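Local coordinates for superoxide dismutase (Acidilobus saccharovorans, PDB 4FFK), which probably catalyses the dismutation of superoxide to oxygen and hydrogen peroxide at an iron site, at residues 95-100 with 209-214; 49-54 with 178-183. All coordinates share one frame; numbering follows the deposited sequence.

Contact 1 of 2, residues 95-100 with 209-214; sequences YWLNMA and EARYQK
Arg211 reaches across from helix 205-216 to meet Leu97 and Asn98, on the last part of helix 75-97 and the residues after it. The two backbones stay well apart, with 9.7 Å between Asn98 CA and Arg211 CA, so the arginine spans most of the gap. Its CB leaves the helix toward 95-100. CG lies opposite the backbone N (chi1 -170°) and starts the chain outward. The chain then bends at chi3 (-57°), about the CG-CD bond. NE donates a hydrogen bond to Leu221 O of the second subunit. At the tip the two terminal nitrogens part company. NH2 lies beside Leu97, 3.7 Å from its CD1 and nearly as close to its CB, obliquely to the guanidinium, and has a polar partner just outside the segments. NH1 goes to Asn98 and stops 3.2 Å from its ND2. Both nitrogens are donors, and no hydrogen bond joins them. The amide and guanidinium planes are turned 77° apart, and the two side chains cross at about a right angle. The acceptor they share is Asp207 OD2, which forms a salt bridge with NH1 and takes a hydrogen bond from Asn98 ND2. The amide also ties into strand 172-178, with ND2 giving to Leu174 O and OD1 receiving Ala176 N. The contact joins the end of the alpha-hairpin region to the C-terminal helix of the iron/manganese superoxide dismutase fold, beside a subunit interface. Its chemistry implies an indirect bond: a carboxylate from the first turn of helix 205-216 probably offsets the arginine's charge and lets two donors sit side by side.

Contact 2 of 2, residues 49-54 with 178-183; sequences LGYVNG and DVFEHA. With FE (Fe (III) ion), chain B.
Tyr51 points its ring from helix 37-66 toward the 178-183 loop, and Phe180 and His182 come at it from the opposite direction. Its OH does the touching. It lies 3.5 Å from His182 CE1 and 3.8 Å from Phe180 CE1, oblique to both rings. His182 has CG between the backbone N and the carbonyl carbon (chi1 65°), which turns NE2 to the iron at 2.1 Å. Phe180 CB lies over one face of that imidazole, offset toward its rim. Asp178 binds the same iron through OD2 at 1.9 Å. Its OD1 accepts Phe180 N at 3.0 Å from above the carboxylate plane, closing an Asx turn. This is the active site of the iron/manganese superoxide dismutase fold, where His43 and His92 complete the protein ligands and a water is bound at 2.0 Å. A tyrosine beside the metal, as Tyr51 is here, is a hallmark of the family and is thought to help gate substrate entry. The water sits 3.0 Å above one face of the Phe180 ring, toward its rim. His182 ND1 is hydrogen-bonded to Glu181 OE2 of the third subunit, and Glu181 OE2 of this chain in turn to His182 ND1 of that subunit.

Both contacts join the alpha-hairpin region to the C-terminal region, and their centres lie about 19 Å apart on opposite sides of the chain's centre. Contact 2 contains the iron. Contact 1 is more distant, with the Asn98 side chain about 12 Å from the metal. Tyr95 connects them: its CE2 packs 3.4 Å from Asp178 N, and its OH is 4.0 Å from Ala183 CB. Tyr195 OH is hydrogen-bonded to both Tyr95 OH and Asp178 O. Trp96, next in the chain, meets the iron ligand His43 edge-to-face. Tyr95 and Trp96 thus belong to the second shell of the site. The contacts face different interfaces, contact 1 the second subunit and contact 2 the third.

Contact 1 of 2, residues 95-100 with 209-214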
ATOM      1  N   TYR A  95      11.643   4.902 -18.347  1.00 24.08           N
ATOM      2  CA  TYR A  95      10.660   5.668 -19.085  1.00 24.53           C
ATOM      3  C   TYR A  95      11.291   6.551 -20.181  1.00 25.80           C
ATOM      4  O   TYR A  95      10.844   6.496 -21.310  1.00 25.92           O
ATOM      5  CB  TYR A  95       9.950   6.548 -18.102  1.00 24.41           C
ATOM      6  CG  TYR A  95       8.884   7.428 -18.639  1.00 23.66           C
ATOM      7  CD1 TYR A  95       8.955   8.798 -18.451  1.00 23.71           C
ATOM      8  CD2 TYR A  95       7.714   6.876 -19.206  1.00 22.11           C
ATOM      9  CE1 TYR A  95       7.968   9.611 -18.868  1.00 24.10           C
ATOM     10  CE2 TYR A  95       6.692   7.694 -19.585  1.00 22.42           C
ATOM     11  CZ  TYR A  95       6.853   9.060 -19.460  1.00 21.40           C
ATOM     12  OH  TYR A  95       5.863   9.877 -19.845  1.00 21.73           O
ATOM     13  N   TRP A  96      12.287   7.359 -19.833  1.00 24.39           N
ATOM     14  CA  TRP A  96      12.902   8.230 -20.879  1.00 25.62           C
ATOM     15  C   TRP A  96      13.530   7.435 -21.977  1.00 26.85           C
ATOM     16  O   TRP A  96      13.447   7.848 -23.150  1.00 28.14           O
ATOM     17  CB  TRP A  96      13.970   9.127 -20.295  1.00 25.94           C
ATOM     18  CG  TRP A  96      13.584   9.816 -19.053  1.00 24.24           C
ATOM     19  CD1 TRP A  96      14.256   9.783 -17.869  1.00 22.55           C
ATOM     20  CD2 TRP A  96      12.481  10.684 -18.871  1.00 22.79           C
ATOM     21  NE1 TRP A  96      13.662  10.603 -16.974  1.00 23.88           N
ATOM     22  CE2 TRP A  96      12.545  11.150 -17.529  1.00 23.94           C
ATOM     23  CE3 TRP A  96      11.420  11.097 -19.678  1.00 20.64           C
ATOM     24  CZ2 TRP A  96      11.592  12.008 -16.995  1.00 25.34           C
ATOM     25  CZ3 TRP A  96      10.479  11.974 -19.146  1.00 24.45           C
ATOM     26  CH2 TRP A  96      10.580  12.404 -17.808  1.00 26.24           C
ATOM     27  N   LEU A  97      14.201   6.350 -21.606  1.00 27.88           N
ATOM     28  CA  LEU A  97      14.950   5.497 -22.551  1.00 27.82           C
ATOM     29  C   LEU A  97      14.001   4.800 -23.506  1.00 29.95           C
ATOM     30  O   LEU A  97      14.332   4.514 -24.692  1.00 30.62           O
ATOM     31  CB  LEU A  97      15.813   4.486 -21.805  1.00 28.09           C
ATOM     32  CG  LEU A  97      17.023   5.085 -21.066  1.00 28.83           C
ATOM     33  CD1 LEU A  97      17.620   3.989 -20.169  1.00 29.36           C
ATOM     34  CD2 LEU A  97      18.117   5.652 -22.090  1.00 31.61           C
ATOM     35  N   ASN A  98      12.801   4.554 -23.029  1.00 27.06           N
ATOM     36  CA  ASN A  98      11.814   3.857 -23.788  1.00 28.89           C
ATOM     37  C   ASN A  98      11.135   4.724 -24.860  1.00 27.68           C
ATOM     38  O   ASN A  98      10.294   4.239 -25.565  1.00 28.27           O
ATOM     39  CB  ASN A  98      10.678   3.413 -22.863  1.00 29.14           C
ATOM     40  CG  ASN A  98      11.039   2.237 -21.968  1.00 30.20           C
ATOM     41  OD1 ASN A  98      10.411   2.064 -20.913  1.00 27.94           O
ATOM     42  ND2 ASN A  98      11.990   1.390 -22.391  1.00 29.10           N
ATOM     43  N   MET A  99      11.425   6.006 -24.870  1.00 29.32           N
ATOM     44  CA  MET A  99      10.849   6.912 -25.824  1.00 29.79           C
ATOM     45  C   MET A  99      11.914   7.444 -26.810  1.00 31.78           C
ATOM     46  O   MET A  99      13.143   7.405 -26.557  1.00 33.10           O
ATOM     47  CB  MET A  99      10.144   8.035 -25.127  1.00 28.89           C
ATOM     48  CG  MET A  99       8.909   7.489 -24.372  1.00 27.73           C
ATOM     49  SD  MET A  99       7.988   8.768 -23.619  1.00 26.94           S
ATOM     50  CE  MET A  99       9.132   9.462 -22.374  1.00 27.69           C
ATOM     51  N   ALA A 100      11.420   7.887 -27.948  1.00 32.88           N
ATOM     52  CA  ALA A 100      12.299   8.396 -29.003  1.00 34.80           C
ATOM     53  C   ALA A 100      11.480   9.419 -29.760  1.00 35.69           C
ATOM     54  O   ALA A 100      10.255   9.271 -29.868  1.00 34.40           O
ATOM     55  CB  ALA A 100      12.776   7.254 -29.933  1.00 33.93           C
ATOM     56  N   GLU A 209      13.726  -3.711 -27.263  1.00 34.74           N
ATOM     57  CA  GLU A 209      14.459  -4.851 -27.797  1.00 34.38           C
ATOM     58  C   GLU A 209      15.804  -5.072 -27.134  1.00 33.92           C
ATOM     59  O   GLU A 209      16.103  -6.188 -26.707  1.00 34.96           O
ATOM     60  CB  GLU A 209      14.655  -4.657 -29.323  1.00 35.18           C
ATOM     61  CG  GLU A 209      15.476  -5.794 -29.976  1.00 38.25           C
ATOM     62  CD  GLU A 209      14.871  -7.196 -29.831  1.00 45.16           C
ATOM     63  OE1 GLU A 209      13.689  -7.379 -29.453  1.00 42.87           O
ATOM     64  OE2 GLU A 209      15.614  -8.156 -30.122  1.00 49.66           O
ATOM     65  N   ALA A 210      16.621  -4.033 -27.047  1.00 34.23           N
ATOM     66  CA  ALA A 210      17.980  -4.168 -26.511  1.00 35.05           C
ATOM     67  C   ALA A 210      17.891  -4.599 -25.049  1.00 35.33           C
ATOM     68  O   ALA A 210      18.673  -5.426 -24.574  1.00 35.29           O
ATOM     69  CB  ALA A 210      18.758  -2.867 -26.615  1.00 35.31           C
ATOM     70  N   ARG A 211      16.921  -4.026 -24.337  1.00 34.68           N
ATOM     71  CA  ARG A 211      16.752  -4.392 -22.926  1.00 33.05           C
ATOM     72  C   ARG A 211      16.292  -5.834 -22.821  1.00 32.99           C
ATOM     73  O   ARG A 211      16.755  -6.581 -21.988  1.00 32.05           O
ATOM     74  CB  ARG A 211      15.752  -3.466 -22.244  1.00 32.04           C
ATOM     75  CG  ARG A 211      15.719  -3.650 -20.706  1.00 30.80           C
ATOM     76  CD  ARG A 211      15.208  -2.386 -19.954  1.00 28.46           C
ATOM     77  NE  ARG A 211      15.993  -1.175 -20.246  1.00 27.19           N
ATOM     78  CZ  ARG A 211      15.670  -0.299 -21.215  1.00 28.77           C
ATOM     79  NH1 ARG A 211      14.589  -0.503 -21.974  1.00 27.45           N
ATOM     80  NH2 ARG A 211      16.421   0.757 -21.424  1.00 28.63           N
ATOM     81  N   TYR A 212      15.389  -6.224 -23.693  1.00 34.08           N
ATOM     82  CA  TYR A 212      14.872  -7.548 -23.689  1.00 35.43           C
ATOM     83  C   TYR A 212      15.975  -8.552 -24.022  1.00 35.96           C
ATOM     84  O   TYR A 212      16.030  -9.613 -23.417  1.00 35.78           O
ATOM     85  CB  TYR A 212      13.735  -7.629 -24.671  1.00 34.98           C
ATOM     86  CG  TYR A 212      13.190  -8.985 -24.909  1.00 37.12           C
ATOM     87  CD1 TYR A 212      13.133  -9.504 -26.190  1.00 39.29           C
ATOM     88  CD2 TYR A 212      12.708  -9.764 -23.866  1.00 36.95           C
ATOM     89  CE1 TYR A 212      12.607 -10.761 -26.418  1.00 39.35           C
ATOM     90  CE2 TYR A 212      12.189 -10.987 -24.074  1.00 36.81           C
ATOM     91  CZ  TYR A 212      12.146 -11.492 -25.362  1.00 35.57           C
ATOM     92  OH  TYR A 212      11.623 -12.715 -25.550  1.00 37.45           O
ATOM     93  N   GLN A 213      16.860  -8.188 -24.962  1.00 37.83           N
ATOM     94  CA  GLN A 213      18.011  -9.055 -25.258  1.00 38.90           C
ATOM     95  C   GLN A 213      18.864  -9.265 -24.015  1.00 38.84           C
ATOM     96  O   GLN A 213      19.178 -10.414 -23.702  1.00 38.66           O
ATOM     97  CB  GLN A 213      18.856  -8.536 -26.437  1.00 39.83           C
ATOM     98  CG  GLN A 213      18.129  -8.641 -27.772  1.00 42.33           C
ATOM     99  CD  GLN A 213      17.866 -10.075 -28.203  1.00 45.15           C
ATOM    100  OE1 GLN A 213      18.519 -11.006 -27.747  1.00 47.79           O
ATOM    101  NE2 GLN A 213      16.892 -10.258 -29.081  1.00 49.17           N
ATOM    102  N   LYS A 214      19.222  -8.166 -23.343  1.00 38.20           N
ATOM    103  CA  LYS A 214      19.928  -8.199 -22.049  1.00 38.62           C
ATOM    104  C   LYS A 214      19.196  -9.058 -21.029  1.00 37.58           C
ATOM    105  O   LYS A 214      19.823  -9.865 -20.338  1.00 36.89           O
ATOM    106  CB  LYS A 214      20.112  -6.808 -21.457  1.00 39.00           C
ATOM    107  CG  LYS A 214      21.366  -6.073 -21.835  1.00 41.83           C
ATOM    108  CD  LYS A 214      21.048  -4.958 -22.803  1.00 47.77           C
ATOM    109  CE  LYS A 214      21.157  -3.589 -22.170  1.00 49.47           C
ATOM    110  NZ  LYS A 214      22.575  -3.195 -22.091  1.00 53.16           N
TER

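Contact 2 of 2, residues 49-54 with 178-183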
ATOM      1  N   LEU A  49      14.495  14.286 -10.862  1.00 22.15           N
ATOM      2  CA  LEU A  49      15.523  14.809  -9.958  1.00 23.57           C
ATOM      3  C   LEU A  49      15.132  14.589  -8.463  1.00 23.59           C
ATOM      4  O   LEU A  49      15.948  14.116  -7.699  1.00 25.29           O
ATOM      5  CB  LEU A  49      15.775  16.293 -10.203  1.00 24.64           C
ATOM      6  CG  LEU A  49      16.813  16.852  -9.231  1.00 25.64           C
ATOM      7  CD1 LEU A  49      18.061  16.098  -9.417  1.00 25.26           C
ATOM      8  CD2 LEU A  49      17.000  18.350  -9.575  1.00 30.51           C
ATOM      9  N   GLY A  50      13.916  14.965  -8.080  1.00 24.16           N
ATOM     10  CA  GLY A  50      13.382  14.783  -6.714  1.00 23.56           C
ATOM     11  C   GLY A  50      13.522  13.346  -6.252  1.00 23.31           C
ATOM     12  O   GLY A  50      13.914  13.118  -5.105  1.00 23.84           O
ATOM     13  N   TYR A  51      13.153  12.369  -7.080  1.00 21.29           N
ATOM     14  CA  TYR A  51      13.382  10.950  -6.690  1.00 21.09           C
ATOM     15  C   TYR A  51      14.846  10.580  -6.512  1.00 20.79           C
ATOM     16  O   TYR A  51      15.251   9.950  -5.553  1.00 20.36           O
ATOM     17  CB  TYR A  51      12.681   9.983  -7.668  1.00 21.65           C
ATOM     18  CG  TYR A  51      11.235  10.347  -7.830  1.00 22.74           C
ATOM     19  CD1 TYR A  51      10.381  10.515  -6.704  1.00 19.86           C
ATOM     20  CD2 TYR A  51      10.695  10.587  -9.126  1.00 22.55           C
ATOM     21  CE1 TYR A  51       9.035  10.916  -6.889  1.00 21.70           C
ATOM     22  CE2 TYR A  51       9.384  10.947  -9.294  1.00 25.01           C
ATOM     23  CZ  TYR A  51       8.553  11.083  -8.187  1.00 22.89           C
ATOM     24  OH  TYR A  51       7.251  11.404  -8.414  1.00 25.14           O
ATOM     25  N   VAL A  52      15.695  11.025  -7.426  1.00 20.08           N
ATOM     26  CA  VAL A  52      17.115  10.834  -7.243  1.00 21.49           C
ATOM     27  C   VAL A  52      17.521  11.423  -5.884  1.00 20.17           C
ATOM     28  O   VAL A  52      18.266  10.771  -5.134  1.00 23.58           O
ATOM     29  CB  VAL A  52      17.886  11.576  -8.427  1.00 19.42           C
ATOM     30  CG1 VAL A  52      19.423  11.798  -8.059  1.00 23.96           C
ATOM     31  CG2 VAL A  52      17.721  10.764  -9.676  1.00 22.48           C
ATOM     32  N   ASN A  53      17.090  12.635  -5.597  1.00 21.98           N
ATOM     33  CA  ASN A  53      17.544  13.325  -4.391  1.00 22.71           C
ATOM     34  C   ASN A  53      16.972  12.602  -3.171  1.00 23.88           C
ATOM     35  O   ASN A  53      17.648  12.458  -2.168  1.00 23.80           O
ATOM     36  CB  ASN A  53      17.043  14.729  -4.337  1.00 24.32           C
ATOM     37  CG  ASN A  53      17.882  15.637  -5.240  1.00 24.09           C
ATOM     38  OD1 ASN A  53      18.918  15.200  -5.725  1.00 26.56           O
ATOM     39  ND2 ASN A  53      17.456  16.858  -5.403  1.00 31.86           N
ATOM     40  N   GLY A  54      15.731  12.162  -3.303  1.00 22.46           N
ATOM     41  CA  GLY A  54      15.070  11.471  -2.169  1.00 21.94           C
ATOM     42  C   GLY A  54      15.792  10.176  -1.894  1.00 20.87           C
ATOM     43  O   GLY A  54      15.939   9.836  -0.704  1.00 21.92           O
ATOM     44  N   ASP A 178       4.773   5.911 -17.412  1.00 20.21           N
ATOM     45  CA  ASP A 178       4.378   6.642 -16.200  1.00 20.12           C
ATOM     46  C   ASP A 178       2.991   7.172 -16.329  1.00 19.33           C
ATOM     47  O   ASP A 178       2.640   7.892 -17.304  1.00 20.72           O
ATOM     48  CB  ASP A 178       5.343   7.807 -16.118  1.00 19.21           C
ATOM     49  CG  ASP A 178       5.293   8.545 -14.833  1.00 22.96           C
ATOM     50  OD1 ASP A 178       4.578   8.181 -13.921  1.00 22.60           O
ATOM     51  OD2 ASP A 178       6.088   9.479 -14.751  1.00 19.59           O
ATOM     52  N   VAL A 179       2.155   6.850 -15.343  1.00 18.91           N
ATOM     53  CA  VAL A 179       0.844   7.477 -15.239  1.00 18.35           C
ATOM     54  C   VAL A 179       0.606   8.197 -13.920  1.00 17.85           C
ATOM     55  O   VAL A 179      -0.533   8.441 -13.513  1.00 17.97           O
ATOM     56  CB  VAL A 179      -0.291   6.504 -15.519  1.00 20.14           C
ATOM     57  CG1 VAL A 179      -0.212   6.015 -16.927  1.00 19.48           C
ATOM     58  CG2 VAL A 179      -0.197   5.238 -14.550  1.00 19.48           C
ATOM     59  N   PHE A 180       1.688   8.638 -13.285  1.00 18.88           N
ATOM     60  CA  PHE A 180       1.503   9.717 -12.396  1.00 18.42           C
ATOM     61  C   PHE A 180       0.980  10.910 -13.176  1.00 19.77           C
ATOM     62  O   PHE A 180       1.373  11.138 -14.307  1.00 19.41           O
ATOM     63  CB  PHE A 180       2.822  10.174 -11.848  1.00 18.33           C
ATOM     64  CG  PHE A 180       3.301   9.397 -10.692  1.00 19.42           C
ATOM     65  CD1 PHE A 180       3.470  10.079  -9.474  1.00 19.65           C
ATOM     66  CD2 PHE A 180       3.630   8.034 -10.811  1.00 20.19           C
ATOM     67  CE1 PHE A 180       4.014   9.384  -8.317  1.00 17.62           C
ATOM     68  CE2 PHE A 180       4.119   7.336  -9.668  1.00 18.20           C
ATOM     69  CZ  PHE A 180       4.301   8.057  -8.448  1.00 19.09           C
ATOM     70  N   GLU A 181       0.133  11.683 -12.535  1.00 20.28           N
ATOM     71  CA  GLU A 181      -0.488  12.780 -13.261  1.00 21.40           C
ATOM     72  C   GLU A 181       0.527  13.725 -13.849  1.00 20.87           C
ATOM     73  O   GLU A 181       0.309  14.345 -14.884  1.00 21.53           O
ATOM     74  CB  GLU A 181      -1.383  13.507 -12.324  1.00 20.72           C
ATOM     75  CG  GLU A 181      -2.655  12.659 -12.095  1.00 24.61           C
ATOM     76  CD  GLU A 181      -3.475  13.119 -10.952  1.00 26.25           C
ATOM     77  OE1 GLU A 181      -2.974  13.807 -10.037  1.00 22.75           O
ATOM     78  OE2 GLU A 181      -4.681  12.813 -10.941  1.00 28.75           O
ATOM     79  N   HIS A 182       1.662  13.890 -13.170  1.00 20.43           N
ATOM     80  CA  HIS A 182       2.626  14.844 -13.717  1.00 20.67           C
ATOM     81  C   HIS A 182       3.214  14.441 -15.078  1.00 21.02           C
ATOM     82  O   HIS A 182       3.702  15.317 -15.784  1.00 22.59           O
ATOM     83  CB  HIS A 182       3.764  15.124 -12.751  1.00 20.14           C
ATOM     84  CG  HIS A 182       4.601  13.949 -12.500  1.00 20.73           C
ATOM     85  ND1 HIS A 182       4.672  13.365 -11.256  1.00 23.17           N
ATOM     86  CD2 HIS A 182       5.361  13.190 -13.329  1.00 22.61           C
ATOM     87  CE1 HIS A 182       5.469  12.325 -11.310  1.00 22.85           C
ATOM     88  NE2 HIS A 182       5.930  12.206 -12.555  1.00 22.45           N
ATOM     89  N   ALA A 183       3.081  13.172 -15.451  1.00 20.20           N
ATOM     90  CA  ALA A 183       3.604  12.699 -16.717  1.00 19.71           C
ATOM     91  C   ALA A 183       2.762  13.316 -17.829  1.00 21.26           C
ATOM     92  O   ALA A 183       3.245  13.442 -18.950  1.00 21.68           O
ATOM     93  CB  ALA A 183       3.592  11.169 -16.794  1.00 20.19           C
TER
HETATM   94 FE    FE B 301       6.931  10.546 -13.391  1.00 22.90          FE
HETATM   95  O   HOH W   1       6.221   9.294 -11.929  1.00 21.62           O